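Local coordinates for protein glycosyl hydrolase family 26 (Bacteroides ovatus, PDB 4ZXO) that probably hydrolyses the beta-mannan backbone of galactomannan as a family 26 beta-mannanase, contributing to breakdown of this polysaccharide by a gut bacterium, at residues K8-L19 / G199-Y207. Residues are numbered along the deposited sequence; the frame is centred on the assembly and turned at random. Where two conformers were deposited one is given.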
ATOM      1  N   LYS A   8      -4.132 -16.292  10.821  1.00 23.63           N
ATOM      2  CA  LYS A   8      -2.907 -15.570  10.451  1.00 22.48           C
ATOM      3  C   LYS A   8      -1.663 -16.185  11.122  1.00 19.42           C
ATOM      4  O   LYS A   8      -1.742 -16.587  12.309  1.00 20.23           O
ATOM      5  CB  LYS A   8      -2.977 -14.090  10.839  1.00 23.77           C
ATOM      6  CG  LYS A   8      -4.251 -13.324  10.450  1.00 26.53           C
ATOM      7  CD  LYS A   8      -4.288 -13.002   8.989  1.00 29.52           C
ATOM      8  CE  LYS A   8      -5.532 -12.191   8.585  1.00 32.43           C
ATOM      9  NZ  LYS A   8      -6.614 -13.041   8.022  1.00 33.85           N
ATOM     10  N   THR A   9      -0.514 -16.206  10.428  1.00 17.03           N
ATOM     11  CA  THR A   9       0.705 -16.789  11.002  1.00 16.30           C
ATOM     12  C   THR A   9       1.213 -15.954  12.182  1.00 16.31           C
ATOM     13  O   THR A   9       0.855 -14.804  12.340  1.00 16.21           O
ATOM     14  CB  THR A   9       1.870 -16.924  10.008  1.00 16.56           C
ATOM     15  OG1 THR A   9       2.358 -15.625   9.642  1.00 16.33           O
ATOM     16  CG2 THR A   9       1.502 -17.654   8.718  1.00 17.77           C
ATOM     17  N   PRO A  10       2.047 -16.540  13.014  1.00 17.71           N
ATOM     18  CA  PRO A  10       2.581 -15.788  14.146  1.00 18.36           C
ATOM     19  C   PRO A  10       3.268 -14.489  13.760  1.00 18.00           C
ATOM     20  O   PRO A  10       3.010 -13.473  14.415  1.00 18.19           O
ATOM     21  CB  PRO A  10       3.589 -16.781  14.773  1.00 19.75           C
ATOM     22  CG  PRO A  10       3.033 -18.126  14.429  1.00 19.69           C
ATOM     23  CD  PRO A  10       2.381 -17.987  13.095  1.00 18.63           C
ATOM     24  N   GLU A  11       4.108 -14.531  12.713  1.00 16.92           N
ATOM     25  CA  GLU A  11       4.783 -13.330  12.238  1.00 15.92           C
ATOM     26  C   GLU A  11       3.789 -12.285  11.727  1.00 13.73           C
ATOM     27  O   GLU A  11       4.025 -11.065  11.847  1.00 12.87           O
ATOM     28  CB  GLU A  11       5.786 -13.673  11.108  1.00 16.67           C
ATOM     29  CG  GLU A  11       6.997 -14.495  11.668  1.00 18.04           C
ATOM     30  CD  GLU A  11       6.696 -15.955  11.941  1.00 19.84           C
ATOM     31  OE1 GLU A  11       5.663 -16.465  11.473  1.00 19.74           O
ATOM     32  OE2 GLU A  11       7.534 -16.595  12.625  1.00 22.23           O
ATOM     33  N   THR A  12       2.677 -12.756  11.171  1.00 12.67           N
ATOM     34  CA  THR A  12       1.659 -11.848  10.623  1.00 10.96           C
ATOM     35  C   THR A  12       0.879 -11.175  11.755  1.00 11.18           C
ATOM     36  O   THR A  12       0.605  -9.969  11.714  1.00 11.75           O
ATOM     37  CB  THR A  12       0.714 -12.639   9.676  1.00 10.97           C
ATOM     38  OG1 THR A  12       1.538 -13.250   8.663  1.00 11.49           O
ATOM     39  CG2 THR A  12      -0.353 -11.738   9.044  1.00 12.38           C
ATOM     40  N   VAL A  13       0.498 -11.966  12.750  1.00 12.32           N
ATOM     41  CA  VAL A  13      -0.106 -11.383  13.942  1.00 13.55           C
ATOM     42  C   VAL A  13       0.845 -10.412  14.628  1.00 14.53           C
ATOM     43  O   VAL A  13       0.419  -9.350  15.084  1.00 14.89           O
ATOM     44  CB  VAL A  13      -0.548 -12.476  14.928  1.00 15.19           C
ATOM     45  CG1 VAL A  13      -1.086 -11.831  16.187  1.00 16.11           C
ATOM     46  CG2 VAL A  13      -1.548 -13.361  14.239  1.00 16.09           C
ATOM     47  N   ALA A  14       2.133 -10.751  14.687  1.00 13.92           N
ATOM     48  CA  ALA A  14       3.085  -9.839  15.289  1.00 13.69           C
ATOM     49  C   ALA A  14       3.129  -8.542  14.482  1.00 13.01           C
ATOM     50  O   ALA A  14       3.179  -7.445  15.084  1.00 13.95           O
ATOM     51  CB  ALA A  14       4.434 -10.439  15.349  1.00 12.38           C
ATOM     52  N   LEU A  15       3.127  -8.620  13.138  1.00 11.97           N
ATOM     53  CA  LEU A  15       3.119  -7.379  12.382  1.00  9.94           C
ATOM     54  C   LEU A  15       1.932  -6.523  12.734  1.00 10.49           C
ATOM     55  O   LEU A  15       2.100  -5.311  12.944  1.00 11.28           O
ATOM     56  CB  LEU A  15       3.135  -7.688  10.883  1.00  8.82           C
ATOM     57  CG  LEU A  15       2.964  -6.462   9.943  1.00  9.32           C
ATOM     58  CD1 LEU A  15       4.125  -5.464  10.201  1.00 10.67           C
ATOM     59  CD2 LEU A  15       2.954  -6.873   8.486  1.00  9.85           C
ATOM     60  N   LEU A  16       0.735  -7.132  12.761  1.00 10.42           N
ATOM     61  CA  LEU A  16      -0.469  -6.364  13.097  1.00 11.07           C
ATOM     62  C   LEU A  16      -0.376  -5.744  14.473  1.00 11.24           C
ATOM     63  O   LEU A  16      -0.702  -4.572  14.654  1.00 12.05           O
ATOM     64  CB  LEU A  16      -1.719  -7.227  13.024  1.00 11.73           C
ATOM     65  CG  LEU A  16      -3.040  -6.517  13.259  1.00 12.91           C
ATOM     66  CD1 LEU A  16      -3.212  -5.314  12.297  1.00 12.78           C
ATOM     67  CD2 LEU A  16      -4.073  -7.560  13.015  1.00 15.24           C
ATOM     68  N   GLN A  17       0.101  -6.530  15.455  1.00 11.61           N
ATOM     69  CA  GLN A  17       0.202  -5.975  16.800  1.00 14.64           C
ATOM     70  C   GLN A  17       1.210  -4.807  16.835  1.00 13.52           C
ATOM     71  O   GLN A  17       0.975  -3.826  17.506  1.00 14.06           O
ATOM     72  CB  GLN A  17       0.547  -7.082  17.818  1.00 20.20           C
ATOM     73  CG  GLN A  17      -0.633  -8.065  18.079  1.00 25.96           C
ATOM     74  CD  GLN A  17      -2.048  -7.417  18.388  1.00 30.45           C
ATOM     75  OE1 GLN A  17      -3.057  -7.748  17.738  1.00 34.14           O
ATOM     76  NE2 GLN A  17      -2.098  -6.491  19.319  1.00 30.64           N
ATOM     77  N   ASN A  18       2.280  -4.860  16.036  1.00 14.11           N
ATOM     78  CA  ASN A  18       3.224  -3.760  16.023  1.00 13.79           C
ATOM     79  C   ASN A  18       2.667  -2.545  15.267  1.00 13.68           C
ATOM     80  O   ASN A  18       2.894  -1.393  15.694  1.00 14.95           O
ATOM     81  CB  ASN A  18       4.575  -4.265  15.466  1.00 16.29           C
ATOM     82  CG  ASN A  18       5.350  -5.046  16.536  1.00 18.82           C
ATOM     83  OD1 ASN A  18       5.644  -4.482  17.594  1.00 22.22           O
ATOM     84  ND2 ASN A  18       5.574  -6.315  16.329  1.00 18.12           N
ATOM     85  N   LEU A  19       1.875  -2.767  14.211  1.00 11.70           N
ATOM     86  CA  LEU A  19       1.198  -1.627  13.554  1.00 12.41           C
ATOM     87  C   LEU A  19       0.268  -0.930  14.535  1.00 12.91           C
ATOM     88  O   LEU A  19       0.143   0.306  14.531  1.00 13.90           O
ATOM     89  CB  LEU A  19       0.412  -2.101  12.329  1.00 13.25           C
ATOM     90  CG  LEU A  19       1.311  -2.629  11.198  1.00 14.02           C
ATOM     91  CD1 LEU A  19       0.451  -3.076   9.991  1.00 14.41           C
ATOM     92  CD2 LEU A  19       2.338  -1.578  10.760  1.00 14.78           C
ATOM     93  N   GLY A 199      -5.229 -20.876   2.101  1.00 20.39           N
ATOM     94  CA  GLY A 199      -4.361 -20.892   3.265  1.00 19.19           C
ATOM     95  C   GLY A 199      -3.376 -19.752   3.247  1.00 17.82           C
ATOM     96  O   GLY A 199      -2.250 -19.873   3.771  1.00 18.39           O
ATOM     97  N   VAL A 200      -3.779 -18.630   2.641  1.00 16.82           N
ATOM     98  CA  VAL A 200      -2.893 -17.464   2.635  1.00 15.97           C
ATOM     99  C   VAL A 200      -2.943 -16.783   4.011  1.00 17.11           C
ATOM    100  O   VAL A 200      -3.594 -15.774   4.187  1.00 19.17           O
ATOM    101  CB  VAL A 200      -3.281 -16.461   1.532  1.00 14.50           C
ATOM    102  CG1 VAL A 200      -2.267 -15.350   1.480  1.00 15.86           C
ATOM    103  CG2 VAL A 200      -3.256 -17.159   0.178  1.00 13.68           C
ATOM    104  N   ASN A 201      -2.179 -17.271   4.958  1.00 17.57           N
ATOM    105  CA  ASN A 201      -2.260 -16.806   6.332  1.00 17.44           C
ATOM    106  C   ASN A 201      -1.254 -15.729   6.661  1.00 14.99           C
ATOM    107  O   ASN A 201      -1.071 -15.358   7.813  1.00 16.40           O
ATOM    108  CB  ASN A 201      -2.093 -18.010   7.273  1.00 21.13           C
ATOM    109  CG  ASN A 201      -3.154 -19.027   7.060  1.00 24.92           C
ATOM    110  OD1 ASN A 201      -4.274 -18.703   6.630  1.00 27.15           O
ATOM    111  ND2 ASN A 201      -2.831 -20.277   7.342  1.00 26.32           N
ATOM    112  N   ASN A 202      -0.606 -15.222   5.621  1.00 12.15           N
ATOM    113  CA  ASN A 202       0.394 -14.168   5.774  1.00 11.17           C
ATOM    114  C   ASN A 202      -0.072 -12.835   5.194  1.00 10.88           C
ATOM    115  O   ASN A 202       0.763 -12.009   4.821  1.00 12.24           O
ATOM    116  CB  ASN A 202       1.723 -14.592   5.103  1.00 11.08           C
ATOM    117  CG  ASN A 202       1.577 -14.946   3.633  1.00 13.22           C
ATOM    118  OD1 ASN A 202       0.566 -15.516   3.190  1.00 15.89           O
ATOM    119  ND2 ASN A 202       2.602 -14.611   2.855  1.00 13.02           N
ATOM    120  N   VAL A 203      -1.380 -12.574   5.158  1.00 11.06           N
ATOM    121  CA  VAL A 203      -1.859 -11.318   4.633  0.50 11.30           C
ATOM    122  C   VAL A 203      -2.674 -10.510   5.643  1.00 10.96           C
ATOM    123  O   VAL A 203      -3.532 -11.063   6.333  1.00 12.22           O
ATOM    124  CB  VAL A 203      -2.693 -11.573   3.376  0.50 11.83           C
ATOM    125  CG1 VAL A 203      -3.167 -10.274   2.772  0.50 10.94           C
ATOM    126  CG2 VAL A 203      -1.840 -12.284   2.380  0.50 13.13           C
ATOM    127  N   LEU A 204      -2.386  -9.218   5.692  1.00 10.26           N
ATOM    128  CA  LEU A 204      -3.239  -8.219   6.338  1.00 10.22           C
ATOM    129  C   LEU A 204      -3.883  -7.431   5.213  1.00  9.42           C
ATOM    130  O   LEU A 204      -3.190  -7.061   4.280  1.00 11.32           O
ATOM    131  CB  LEU A 204      -2.440  -7.261   7.213  1.00 10.92           C
ATOM    132  CG  LEU A 204      -1.703  -8.013   8.332  1.00 12.59           C
ATOM    133  CD1 LEU A 204      -0.869  -7.053   9.136  1.00 13.49           C
ATOM    134  CD2 LEU A 204      -2.707  -8.734   9.227  1.00 13.63           C
ATOM    135  N   LEU A 205      -5.165  -7.131   5.306  1.00  8.66           N
ATOM    136  CA  LEU A 205      -5.834  -6.403   4.211  1.00  7.47           C
ATOM    137  C   LEU A 205      -6.007  -4.931   4.527  1.00  7.37           C
ATOM    138  O   LEU A 205      -6.465  -4.582   5.617  1.00  8.25           O
ATOM    139  CB  LEU A 205      -7.229  -7.041   3.933  1.00  8.51           C
ATOM    140  CG  LEU A 205      -7.127  -8.445   3.357  1.00  9.70           C
ATOM    141  CD1 LEU A 205      -8.543  -9.026   3.174  1.00 10.78           C
ATOM    142  CD2 LEU A 205      -6.325  -8.497   2.025  1.00 10.75           C
ATOM    143  N   ALA A 206      -5.684  -4.047   3.584  1.00  6.76           N
ATOM    144  CA  ALA A 206      -5.806  -2.603   3.818  1.00  5.87           C
ATOM    145  C   ALA A 206      -6.838  -2.004   2.857  1.00  6.30           C
ATOM    146  O   ALA A 206      -6.830  -2.288   1.634  1.00  7.67           O
ATOM    147  CB  ALA A 206      -4.428  -1.885   3.608  1.00  6.55           C
ATOM    148  N   TYR A 207      -7.672  -1.161   3.433  1.00  5.62           N
ATOM    149  CA  TYR A 207      -8.722  -0.423   2.756  1.00  6.52           C
ATOM    150  C   TYR A 207      -8.206   0.972   2.472  1.00  7.75           C
ATOM    151  O   TYR A 207      -7.599   1.576   3.368  1.00  9.39           O
ATOM    152  CB  TYR A 207      -9.920  -0.401   3.698  1.00  7.50           C
ATOM    153  CG  TYR A 207     -11.193   0.297   3.309  1.00  7.33           C
ATOM    154  CD1 TYR A 207     -12.100  -0.303   2.420  1.00  8.65           C
ATOM    155  CD2 TYR A 207     -11.567   1.503   3.942  1.00  7.75           C
ATOM    156  CE1 TYR A 207     -13.328   0.296   2.131  1.00  8.16           C
ATOM    157  CE2 TYR A 207     -12.780   2.121   3.661  1.00  8.84           C
ATOM    158  CZ  TYR A 207     -13.688   1.485   2.778  1.00  7.75           C
ATOM    159  OH  TYR A 207     -14.897   2.037   2.447  1.00  9.17           O
TER
HETATM  160  O   HOH W   1      -6.532 -11.454   5.706  1.00 38.09           O
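The backbone carbonyl oxygen of N201 draws several groups from the start of helix 10-19. T9 N donates to N201 O at 2.8 Å, reaching it from a point tilted 27° from the carbonyl plane, while K8 CA makes a C-H...O contact with the same oxygen at 3.2 Å. T9 holds the N-cap position, where a short hydroxyl side chain can face the first turn; its OG1 is hydrogen-bonded to T12 OG1 at 2.7 Å, and its methyl CG2 packs on N201 CB. T12 serves both polar and apolar neighbours: with OG1 beside the backbone N (chi1 -57°), CG2 stands anti to that N and meets L204 CD2 at 3.8 Å, leaving OG1 near N202 CA. Strand 203-207 belongs to the parallel beta-barrel of this TIM-barrel enzyme, and helix 10-19 packs by the strand's N-terminal end. There L204, long and branched, reaches across to the helix: CD1 lies 3.9 Å from L15 CD2 and also touches L16 CB. An alanine in place of L204 would probably leave the T12 methyl and the L15 and L16 side chains without this apolar partner, opening a gap between helix and strand. At the exposed margin the long K8 chain bends along the strand, and a water 2.8 Å from K8 NZ donates to V203 O.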